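Local coordinates for enterotoxin type A (Staphylococcus aureus, PDB 1DYQ), which acts in its natural form as a superantigen, activating T cells by binding MHC class II molecules and T-cell receptors outside normal antigen processing, at residues K28-Y33 with T209-Y214; Y32-A37 with Y89-G94; Q47-T52 with G99-K104. The protein carries 3 engineered substitutions. One frame throughout, in Å; residues are numbered along the deposited sequence.

From the N terminus, helix 23-32 comes first and gives contact 1, where 28-33 reaches 209-214. This closes the longest loop and ties the OB-fold side of the protein to the beta-grasp side. The chain runs straight on through Tyr32 and Tyr33, where the segments of contacts 1 and 2 overlap. Contact 2, 32-37 with 89-94, pairs the first and fourth strands of the OB-fold barrel. Contact 3 joins 47-52 to 99-104, two loops of the same domain. It crosses contact 2 along the chain and nests inside contact 1. Contacts 1 and 2 touch where Ile30 and Leu211 pack on Ala91. Contact 3 stands apart, its centre about 17 Å from that of contact 2.

Contact 1. Residues K28-Y33 with T209-Y214; sequences KQIYYY and TLLRIY
Ile30 and Leu211 make the tight part of this contact. Their branches point at each other tip to tip, with Ile30 CD1 only 3.4 Å from Leu211 CD1. Ile30 CG1 is nearly as close, at 3.5 Å from the same methyl. Both distances are tighter than usual carbon contact. Ile30 holds CG1 anti to its backbone N (chi1 -156°), and its next torsion is nearly eclipsed, which may mean strain or a doubtful placement of CD1. The other branch, CG2, slides past Leu210 and meets its CD1 at an ordinary 3.9 Å.

Tyr31 builds the polar end. Its CG lies anti to the carbonyl carbon (chi1 -72°), and the long ring carries the hydroxyl over to 209-214. There Tyr31 OH and Tyr214 OH are 2.8 Å apart, a hydrogen-bonding distance whose proton is not settled. The Tyr214 hydroxyl lies near the plane of the Tyr31 ring, at its edge. Tyr214 OH also bonds to Asp157. A methyl of the same leucine, Leu211 CD2, sits 3.4 Å from Tyr31 OH and links the two parts.

The packing is looser beyond the hydroxyls. Ile213 is exposed, and its CD1 comes no nearer than 4.2 Å to Tyr31 OH. A water bridges the segments here, donating to Leu210 O at 2.8 Å and hydrogen-bonded to Tyr31 OH.

The contact lies in the interface between the OB-fold and beta-grasp domains of the superantigen fold. The end of the N-terminal helix 23-32 packs there on a beta-grasp loop and its short 3-10 turn. Strand 86-91 lies against it through Ala91, which touches both Ile30 and Leu211. Helix 153-168 adjoins the tyrosine end, with Arg161 on Tyr31 and Gln154 on Tyr214.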
loop_
_atom_site.group_PDB
_atom_site.type_symbol
_atom_site.label_atom_id
_atom_site.label_comp_id
_atom_site.label_asym_id
_atom_site.label_seq_id
_atom_site.Cartn_x
_atom_site.Cartn_y
_atom_site.Cartn_z
ATOM N N LYS A 28 -3.034 10.500 6.329
ATOM C CA LYS A 28 -2.794 9.930 7.628
ATOM C C LYS A 28 -3.748 8.789 7.946
ATOM O O LYS A 28 -3.397 7.762 8.472
ATOM C CB LYS A 28 -2.905 10.997 8.738
ATOM C CG LYS A 28 -2.479 10.456 10.088
ATOM C CD LYS A 28 -2.384 11.603 11.110
ATOM C CE LYS A 28 -2.132 11.020 12.495
ATOM N NZ LYS A 28 -2.160 12.095 13.542
ATOM N N GLN A 29 -5.047 9.014 7.525
ATOM C CA GLN A 29 -5.999 7.911 7.766
ATOM C C GLN A 29 -5.630 6.661 6.987
ATOM O O GLN A 29 -5.632 5.567 7.566
ATOM C CB GLN A 29 -7.408 8.397 7.324
ATOM C CG GLN A 29 -8.437 7.244 7.486
ATOM C CD GLN A 29 -9.813 7.718 7.022
ATOM O OE1 GLN A 29 -9.937 8.506 6.117
ATOM N NE2 GLN A 29 -10.850 7.213 7.705
ATOM N N ILE A 30 -5.299 6.804 5.709
ATOM C CA ILE A 30 -5.086 5.606 4.869
ATOM C C ILE A 30 -3.808 4.900 5.186
ATOM O O ILE A 30 -3.677 3.689 5.011
ATOM C CB ILE A 30 -5.252 5.934 3.389
ATOM C CG1 ILE A 30 -5.620 4.722 2.536
ATOM C CG2 ILE A 30 -3.989 6.571 2.818
ATOM C CD1 ILE A 30 -6.013 3.484 3.240
ATOM N N TYR A 31 -2.792 5.615 5.779
ATOM C CA TYR A 31 -1.562 4.917 6.165
ATOM C C TYR A 31 -1.389 4.713 7.629
ATOM O O TYR A 31 -0.386 4.047 8.049
ATOM C CB TYR A 31 -0.338 5.727 5.598
ATOM C CG TYR A 31 -0.264 5.568 4.106
ATOM C CD1 TYR A 31 0.082 4.306 3.570
ATOM C CD2 TYR A 31 -0.492 6.589 3.211
ATOM C CE1 TYR A 31 0.146 4.126 2.205
ATOM C CE2 TYR A 31 -0.421 6.422 1.857
ATOM C CZ TYR A 31 -0.118 5.167 1.333
ATOM O OH TYR A 31 -0.010 4.979 -0.008
ATOM N N TYR A 32 -2.269 5.161 8.517
ATOM C CA TYR A 32 -2.092 5.016 9.945
ATOM C C TYR A 32 -3.367 4.659 10.715
ATOM O O TYR A 32 -3.256 4.072 11.774
ATOM C CB TYR A 32 -1.501 6.336 10.483
ATOM C CG TYR A 32 -0.979 6.305 11.892
ATOM C CD1 TYR A 32 0.126 5.540 12.233
ATOM C CD2 TYR A 32 -1.574 7.109 12.864
ATOM C CE1 TYR A 32 0.611 5.545 13.540
ATOM C CE2 TYR A 32 -1.091 7.111 14.168
ATOM C CZ TYR A 32 -0.021 6.318 14.485
ATOM O OH TYR A 32 0.450 6.330 15.788
ATOM N N TYR A 33 -4.530 4.935 10.119
ATOM C CA TYR A 33 -5.794 4.569 10.811
ATOM C C TYR A 33 -6.626 3.670 9.874
ATOM O O TYR A 33 -7.860 3.648 9.962
ATOM C CB TYR A 33 -6.593 5.808 11.143
ATOM C CG TYR A 33 -5.955 6.782 12.113
ATOM C CD1 TYR A 33 -5.538 6.386 13.361
ATOM C CD2 TYR A 33 -5.809 8.115 11.736
ATOM C CE1 TYR A 33 -4.963 7.299 14.246
ATOM C CE2 TYR A 33 -5.269 9.043 12.627
ATOM C CZ TYR A 33 -4.842 8.611 13.847
ATOM O OH TYR A 33 -4.320 9.543 14.744
ATOM N N THR A 209 -9.409 7.675 -4.349
ATOM C CA THR A 209 -8.395 7.271 -5.312
ATOM C C THR A 209 -7.013 7.326 -4.717
ATOM O O THR A 209 -6.009 7.012 -5.400
ATOM C CB THR A 209 -8.470 8.138 -6.572
ATOM O OG1 THR A 209 -8.482 9.535 -6.217
ATOM C CG2 THR A 209 -9.784 7.829 -7.342
ATOM N N LEU A 210 -6.892 7.652 -3.436
ATOM C CA LEU A 210 -5.533 7.725 -2.843
ATOM C C LEU A 210 -4.732 6.475 -3.092
ATOM O O LEU A 210 -3.501 6.548 -3.401
ATOM C CB LEU A 210 -5.628 8.072 -1.384
ATOM C CG LEU A 210 -5.240 9.468 -0.932
ATOM C CD1 LEU A 210 -5.206 9.528 0.592
ATOM C CD2 LEU A 210 -3.908 9.891 -1.529
ATOM N N LEU A 211 -5.327 5.297 -2.940
ATOM C CA LEU A 211 -4.629 4.053 -3.113
ATOM C C LEU A 211 -4.825 3.446 -4.486
ATOM O O LEU A 211 -4.422 2.311 -4.751
ATOM C CB LEU A 211 -5.041 3.034 -2.015
ATOM C CG LEU A 211 -4.687 3.422 -0.586
ATOM C CD1 LEU A 211 -4.768 2.197 0.331
ATOM C CD2 LEU A 211 -3.247 4.007 -0.544
ATOM N N ARG A 212 -5.324 4.253 -5.444
ATOM C CA ARG A 212 -5.447 3.705 -6.813
ATOM C C ARG A 212 -4.093 3.366 -7.396
ATOM O O ARG A 212 -3.977 2.510 -8.270
ATOM C CB ARG A 212 -6.204 4.704 -7.693
ATOM C CG ARG A 212 -6.329 4.262 -9.134
ATOM C CD ARG A 212 -7.354 5.144 -9.859
ATOM N NE ARG A 212 -7.184 4.989 -11.299
ATOM C CZ ARG A 212 -8.160 5.260 -12.173
ATOM N NH1 ARG A 212 -9.346 5.579 -11.705
ATOM N NH2 ARG A 212 -7.886 5.124 -13.450
ATOM N N ILE A 213 -3.001 3.929 -6.838
ATOM C CA ILE A 213 -1.664 3.547 -7.260
ATOM C C ILE A 213 -1.431 2.046 -7.075
ATOM O O ILE A 213 -0.562 1.488 -7.758
ATOM C CB ILE A 213 -0.551 4.295 -6.493
ATOM C CG1 ILE A 213 -0.759 4.255 -4.992
ATOM C CG2 ILE A 213 -0.437 5.723 -7.021
ATOM C CD1 ILE A 213 0.457 4.744 -4.197
ATOM N N TYR A 214 -2.171 1.376 -6.193
ATOM C CA TYR A 214 -1.988 -0.036 -5.942
ATOM C C TYR A 214 -2.885 -0.917 -6.825
ATOM O O TYR A 214 -2.758 -2.139 -6.791
ATOM C CB TYR A 214 -2.236 -0.379 -4.497
ATOM C CG TYR A 214 -1.404 0.350 -3.455
ATOM C CD1 TYR A 214 -0.089 0.713 -3.763
ATOM C CD2 TYR A 214 -1.935 0.710 -2.254
ATOM C CE1 TYR A 214 0.665 1.380 -2.780
ATOM C CE2 TYR A 214 -1.193 1.362 -1.268
ATOM C CZ TYR A 214 0.136 1.688 -1.596
ATOM O OH TYR A 214 0.817 2.423 -0.638
HETATM O O HOH W 1 -1.332 7.048 -1.658
#

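Contact 2. Residues Y32-A37 with Y89-G94. Engineered in segment 89-94: Ala93 (natural residue Tyr).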
loop_
_atom_site.group_PDB
_atom_site.type_symbol
_atom_site.label_atom_id
_atom_site.label_comp_id
_atom_site.label_asym_id
_atom_site.label_seq_id
_atom_site.Cartn_x
_atom_site.Cartn_y
_atom_site.Cartn_z
ATOM N N TYR A 32 -2.269 5.161 8.517
ATOM C CA TYR A 32 -2.092 5.016 9.945
ATOM C C TYR A 32 -3.367 4.659 10.715
ATOM O O TYR A 32 -3.256 4.072 11.774
ATOM C CB TYR A 32 -1.501 6.336 10.483
ATOM C CG TYR A 32 -0.979 6.305 11.892
ATOM C CD1 TYR A 32 0.126 5.540 12.233
ATOM C CD2 TYR A 32 -1.574 7.109 12.864
ATOM C CE1 TYR A 32 0.611 5.545 13.540
ATOM C CE2 TYR A 32 -1.091 7.111 14.168
ATOM C CZ TYR A 32 -0.021 6.318 14.485
ATOM O OH TYR A 32 0.450 6.330 15.788
ATOM N N TYR A 33 -4.530 4.935 10.119
ATOM C CA TYR A 33 -5.794 4.569 10.811
ATOM C C TYR A 33 -6.626 3.670 9.874
ATOM O O TYR A 33 -7.860 3.648 9.962
ATOM C CB TYR A 33 -6.593 5.808 11.143
ATOM C CG TYR A 33 -5.955 6.782 12.113
ATOM C CD1 TYR A 33 -5.538 6.386 13.361
ATOM C CD2 TYR A 33 -5.809 8.115 11.736
ATOM C CE1 TYR A 33 -4.963 7.299 14.246
ATOM C CE2 TYR A 33 -5.269 9.043 12.627
ATOM C CZ TYR A 33 -4.842 8.611 13.847
ATOM O OH TYR A 33 -4.320 9.543 14.744
ATOM N N ASN A 34 -5.963 2.875 9.083
ATOM C CA ASN A 34 -6.620 2.047 8.071
ATOM C C ASN A 34 -7.149 0.725 8.635
ATOM O O ASN A 34 -7.017 0.377 9.785
ATOM C CB ASN A 34 -5.687 1.796 6.901
ATOM C CG ASN A 34 -4.426 1.039 7.230
ATOM O OD1 ASN A 34 -4.369 0.228 8.148
ATOM N ND2 ASN A 34 -3.357 1.233 6.433
ATOM N N GLU A 35 -7.878 0.029 7.735
ATOM C CA GLU A 35 -8.394 -1.311 8.032
ATOM C C GLU A 35 -7.870 -2.235 6.924
ATOM O O GLU A 35 -8.007 -1.875 5.730
ATOM C CB GLU A 35 -9.940 -1.332 7.965
ATOM C CG GLU A 35 -10.601 -0.400 8.985
ATOM C CD GLU A 35 -12.117 -0.641 9.055
ATOM O OE1 GLU A 35 -12.811 -0.401 8.071
ATOM O OE2 GLU A 35 -12.570 -1.055 10.148
ATOM N N LYS A 36 -7.173 -3.302 7.287
ATOM C CA LYS A 36 -6.536 -4.141 6.290
ATOM C C LYS A 36 -7.054 -5.570 6.223
ATOM O O LYS A 36 -7.416 -6.167 7.261
ATOM C CB LYS A 36 -5.003 -4.221 6.606
ATOM C CG LYS A 36 -4.319 -2.879 6.333
ATOM C CD LYS A 36 -2.811 -3.002 6.649
ATOM C CE LYS A 36 -2.553 -3.185 8.122
ATOM N NZ LYS A 36 -3.147 -2.121 8.972
ATOM N N ALA A 37 -7.146 -6.059 5.015
ATOM C CA ALA A 37 -7.442 -7.488 4.778
ATOM C C ALA A 37 -6.070 -8.188 4.719
ATOM O O ALA A 37 -5.245 -7.827 3.884
ATOM C CB ALA A 37 -8.167 -7.665 3.459
ATOM N N TYR A 89 -3.299 -8.858 1.142
ATOM C CA TYR A 89 -2.705 -7.894 2.077
ATOM C C TYR A 89 -2.913 -6.488 1.490
ATOM O O TYR A 89 -2.278 -6.103 0.527
ATOM C CB TYR A 89 -1.197 -8.125 2.296
ATOM C CG TYR A 89 -0.628 -7.322 3.460
ATOM C CD1 TYR A 89 -0.621 -5.928 3.453
ATOM C CD2 TYR A 89 -0.067 -7.970 4.543
ATOM C CE1 TYR A 89 -0.130 -5.200 4.530
ATOM C CE2 TYR A 89 0.436 -7.259 5.624
ATOM C CZ TYR A 89 0.431 -5.890 5.594
ATOM O OH TYR A 89 0.909 -5.175 6.676
ATOM N N GLY A 90 -3.967 -5.815 1.979
ATOM C CA GLY A 90 -4.263 -4.491 1.406
ATOM C C GLY A 90 -5.241 -3.734 2.297
ATOM O O GLY A 90 -5.900 -4.337 3.146
ATOM N N ALA A 91 -5.340 -2.437 2.071
ATOM C CA ALA A 91 -6.227 -1.610 2.900
ATOM C C ALA A 91 -7.576 -1.510 2.157
ATOM O O ALA A 91 -7.611 -1.095 1.012
ATOM C CB ALA A 91 -5.627 -0.184 2.963
ATOM N N TYR A 92 -8.644 -1.743 2.919
ATOM C CA TYR A 92 -9.980 -1.690 2.277
ATOM C C TYR A 92 -10.829 -0.595 2.885
ATOM O O TYR A 92 -10.632 -0.160 4.006
ATOM C CB TYR A 92 -10.682 -3.051 2.450
ATOM C CG TYR A 92 -10.983 -3.457 3.871
ATOM C CD1 TYR A 92 -12.056 -2.928 4.578
ATOM C CD2 TYR A 92 -10.138 -4.334 4.561
ATOM C CE1 TYR A 92 -12.293 -3.244 5.886
ATOM C CE2 TYR A 92 -10.384 -4.679 5.881
ATOM C CZ TYR A 92 -11.468 -4.137 6.545
ATOM O OH TYR A 92 -11.699 -4.468 7.852
ATOM N N ALA A 93 -11.846 -0.178 2.104
ATOM C CA ALA A 93 -12.830 0.783 2.658
ATOM C C ALA A 93 -13.979 0.885 1.637
ATOM O O ALA A 93 -13.771 0.773 0.463
ATOM C CB ALA A 93 -12.192 2.183 2.754
ATOM N N GLY A 94 -15.179 1.211 2.175
ATOM C CA GLY A 94 -16.295 1.464 1.275
ATOM C C GLY A 94 -16.022 2.660 0.366
ATOM O O GLY A 94 -16.467 2.726 -0.748
HETATM O O HOH W 2 -8.440 1.213 5.058
HETATM O O HOH W 3 -12.179 1.086 5.978
HETATM O O HOH W 4 -9.340 -5.525 9.141
#
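Three backbone hydrogen bonds join 32-37 to 89-94. Ala37 N gives the shortest, 2.8 Å to Gly90 O, and Gly90 N returns one to Ala37 O. Tyr92 N donates to Glu35 O at 2.9 Å, almost straight with 162° at the hydrogen. This is antiparallel pairing of strands 36-39 and 86-91, the first and fourth strands of the OB-fold barrel. Ala37 and Gly90 form a hydrogen-bonded pair. Lys36 and Ala91 form the non-hydrogen-bonded pair beside it.

The side chains of Lys36 and Ala91 share one face of the sheet. The lysine chain bends at its last two torsions, which brings NZ back to Asn34 OD1 for a bond of 2.8 Å. Its CD runs beside the Tyr89 ring, the two side chains pointing the same way. Asn34 ND2 is bonded in turn to Ile30 O, so the turn after helix 23-32 is tied down as well.

Tyr92 carries the packing. Its CG sits between the backbone N and the carbonyl carbon (chi1 63°), which folds the ring against the first segment. Glu35 O lies over one face, offset toward the rim. Glu35 CB makes a CH-pi contact, 3.9 Å from the ring centroid and 28° off its normal. Ala37 N meets the ring at its edge, and Ala37 CB is 4.0 Å from Tyr92 CD2. Leu68 of strand 67-71 touches both Ala37 and Tyr92.

Three waters bridge the segments, two at Tyr92 O and one at the ring hydroxyl. One accepts from Glu35 N and donates to Tyr92 O, and another donates to Glu35 OE1 and to the same carbonyl. The third donates to Lys36 O and is hydrogen-bonded, at 2.9 Å, to Tyr92 OH.

Contact 3. Residues Q47-T52 with G99-K104; sequences QFRQHT and GGTPNK. Engineered in segment 47-52: Arg49 (natural residue Leu).
Phe48 and Arg49 carry loop 47-52 onto loop 99-104. Just before them, Gln47 folds back within its own loop and gives an NE2 hydrogen bond to Thr52 O.

Phe48 comes next. Its CG is anti to the backbone N (chi1 177°), and this sends the ring out to the other loop. Pro102 CD sits over one ring face in a CH-pi contact, 3.8 Å from the centroid, and displaced toward the rim. The closest carbon there is Phe48 CZ, 3.4 Å from Pro102 CD. Gly100 O comes to the ring edge instead, 3.3 Å from Phe48 CZ. So the ring meets the proline ring with a face and a backbone carbonyl with its rim.

Arg49 is engineered; the natural residue is leucine. Its chain is stretched from CG to NE and reaches Gly99 O with both terminal nitrogens. NH2 makes the better bond, 2.7 Å to Gly99 O, from above the carbonyl plane. NH1 adds a weak one to that oxygen. Phe48 CE2 lies above the centre of the Arg49 guanidinium, 3.4 Å from its plane.

At the end of the loop, the Thr52 hydroxyl donates to Arg49 O at 2.7 Å and accepts a weak bond from Phe48 N. The turn that projects Phe48 and Arg49 is therefore fastened from within.

As in related superantigens, the 47-52 loop on the OB-fold domain probably belongs to the zinc-independent MHC class II site. The contact is at the surface, joining the loop before strand 52-55 to the loop before strand 105-114. Strand 67-71 lies beneath, where Leu69 touches Phe48, Thr52 and Thr101, and helix 75-81 borders the Gln47 end through Val78.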
loop_
_atom_site.group_PDB
_atom_site.type_symbol
_atom_site.label_atom_id
_atom_site.label_comp_id
_atom_site.label_asym_id
_atom_site.label_seq_id
_atom_site.Cartn_x
_atom_site.Cartn_y
_atom_site.Cartn_z
ATOM N N GLN A 47 -17.184 -12.427 -9.929
ATOM C CA GLN A 47 -16.863 -11.063 -10.381
ATOM C C GLN A 47 -18.138 -10.213 -10.338
ATOM O O GLN A 47 -19.243 -10.723 -10.522
ATOM C CB GLN A 47 -16.279 -11.066 -11.772
ATOM C CG GLN A 47 -15.007 -11.868 -11.927
ATOM C CD GLN A 47 -14.358 -11.730 -13.276
ATOM O OE1 GLN A 47 -14.838 -12.239 -14.283
ATOM N NE2 GLN A 47 -13.209 -11.046 -13.303
ATOM N N PHE A 48 -17.970 -8.980 -9.896
ATOM C CA PHE A 48 -19.116 -8.044 -9.881
ATOM C C PHE A 48 -19.280 -7.459 -11.277
ATOM O O PHE A 48 -20.284 -7.615 -11.985
ATOM C CB PHE A 48 -18.834 -6.996 -8.818
ATOM C CG PHE A 48 -19.837 -5.911 -8.692
ATOM C CD1 PHE A 48 -21.197 -6.200 -8.731
ATOM C CD2 PHE A 48 -19.448 -4.579 -8.549
ATOM C CE1 PHE A 48 -22.141 -5.199 -8.638
ATOM C CE2 PHE A 48 -20.398 -3.585 -8.457
ATOM C CZ PHE A 48 -21.742 -3.890 -8.504
ATOM N N ARG A 49 -18.224 -6.851 -11.760
ATOM C CA ARG A 49 -18.128 -6.246 -13.106
ATOM C C ARG A 49 -16.650 -5.883 -13.299
ATOM O O ARG A 49 -15.823 -6.067 -12.380
ATOM C CB ARG A 49 -19.031 -4.995 -13.073
ATOM C CG ARG A 49 -18.629 -3.897 -12.116
ATOM C CD ARG A 49 -19.588 -2.729 -12.060
ATOM N NE ARG A 49 -19.124 -1.731 -11.087
ATOM C CZ ARG A 49 -19.858 -0.825 -10.482
ATOM N NH1 ARG A 49 -21.160 -0.726 -10.686
ATOM N NH2 ARG A 49 -19.255 0.022 -9.638
ATOM N N GLN A 50 -16.343 -5.208 -14.379
ATOM C CA GLN A 50 -15.005 -4.611 -14.585
ATOM C C GLN A 50 -13.963 -5.627 -14.335
ATOM O O GLN A 50 -14.185 -6.818 -14.750
ATOM C CB GLN A 50 -14.965 -3.364 -13.692
ATOM C CG GLN A 50 -15.561 -2.111 -14.271
ATOM C CD GLN A 50 -15.191 -1.745 -15.677
ATOM O OE1 GLN A 50 -14.128 -1.961 -16.230
ATOM N NE2 GLN A 50 -16.165 -1.099 -16.330
ATOM N N HIS A 51 -12.845 -5.377 -13.731
ATOM C CA HIS A 51 -11.739 -6.284 -13.498
ATOM C C HIS A 51 -11.598 -6.501 -12.008
ATOM O O HIS A 51 -10.955 -5.790 -11.235
ATOM C CB HIS A 51 -10.452 -5.938 -14.214
ATOM C CG HIS A 51 -10.590 -5.407 -15.627
ATOM N ND1 HIS A 51 -11.010 -6.218 -16.641
ATOM C CD2 HIS A 51 -10.438 -4.161 -16.107
ATOM C CE1 HIS A 51 -11.105 -5.489 -17.739
ATOM N NE2 HIS A 51 -10.753 -4.237 -17.451
ATOM N N THR A 52 -12.562 -7.205 -11.423
ATOM C CA THR A 52 -12.711 -7.363 -10.021
ATOM C C THR A 52 -12.826 -8.815 -9.566
ATOM O O THR A 52 -13.162 -9.707 -10.388
ATOM C CB THR A 52 -13.954 -6.613 -9.443
ATOM O OG1 THR A 52 -15.153 -7.172 -10.026
ATOM C CG2 THR A 52 -13.880 -5.142 -9.796
ATOM N N GLY A 99 -19.111 3.913 -8.074
ATOM C CA GLY A 99 -20.560 4.032 -7.901
ATOM C C GLY A 99 -21.288 2.749 -8.265
ATOM O O GLY A 99 -21.002 2.063 -9.237
ATOM N N GLY A 100 -22.322 2.434 -7.472
ATOM C CA GLY A 100 -23.129 1.260 -7.707
ATOM C C GLY A 100 -22.574 -0.023 -7.158
ATOM O O GLY A 100 -23.090 -1.120 -7.405
ATOM N N THR A 101 -21.509 0.057 -6.336
ATOM C CA THR A 101 -21.045 -1.187 -5.653
ATOM C C THR A 101 -22.089 -1.465 -4.575
ATOM O O THR A 101 -22.587 -0.531 -3.949
ATOM C CB THR A 101 -19.657 -0.928 -5.025
ATOM O OG1 THR A 101 -18.751 -0.608 -6.113
ATOM C CG2 THR A 101 -19.104 -2.148 -4.327
ATOM N N PRO A 102 -22.379 -2.728 -4.324
ATOM C CA PRO A 102 -23.428 -3.071 -3.371
ATOM C C PRO A 102 -23.174 -2.540 -1.991
ATOM O O PRO A 102 -22.049 -2.345 -1.516
ATOM C CB PRO A 102 -23.550 -4.564 -3.465
ATOM C CG PRO A 102 -23.060 -4.896 -4.853
ATOM C CD PRO A 102 -21.905 -3.907 -5.063
ATOM N N ASN A 103 -24.284 -2.120 -1.360
ATOM C CA ASN A 103 -24.286 -1.710 0.042
ATOM C C ASN A 103 -23.468 -2.783 0.830
ATOM O O ASN A 103 -23.706 -3.975 0.558
ATOM C CB ASN A 103 -25.746 -1.978 0.574
ATOM C CG ASN A 103 -26.657 -0.805 0.458
ATOM O OD1 ASN A 103 -26.518 0.191 1.184
ATOM N ND2 ASN A 103 -27.647 -0.882 -0.426
ATOM N N LYS A 104 -22.756 -2.442 1.823
ATOM C CA LYS A 104 -22.019 -3.276 2.748
ATOM C C LYS A 104 -20.914 -4.040 2.036
ATOM O O LYS A 104 -20.413 -5.082 2.479
ATOM C CB LYS A 104 -22.953 -4.191 3.533
ATOM C CG LYS A 104 -24.077 -3.485 4.319
ATOM C CD LYS A 104 -24.902 -4.572 5.062
ATOM C CE LYS A 104 -24.419 -4.667 6.521
ATOM N NZ LYS A 104 -24.491 -3.288 7.140
#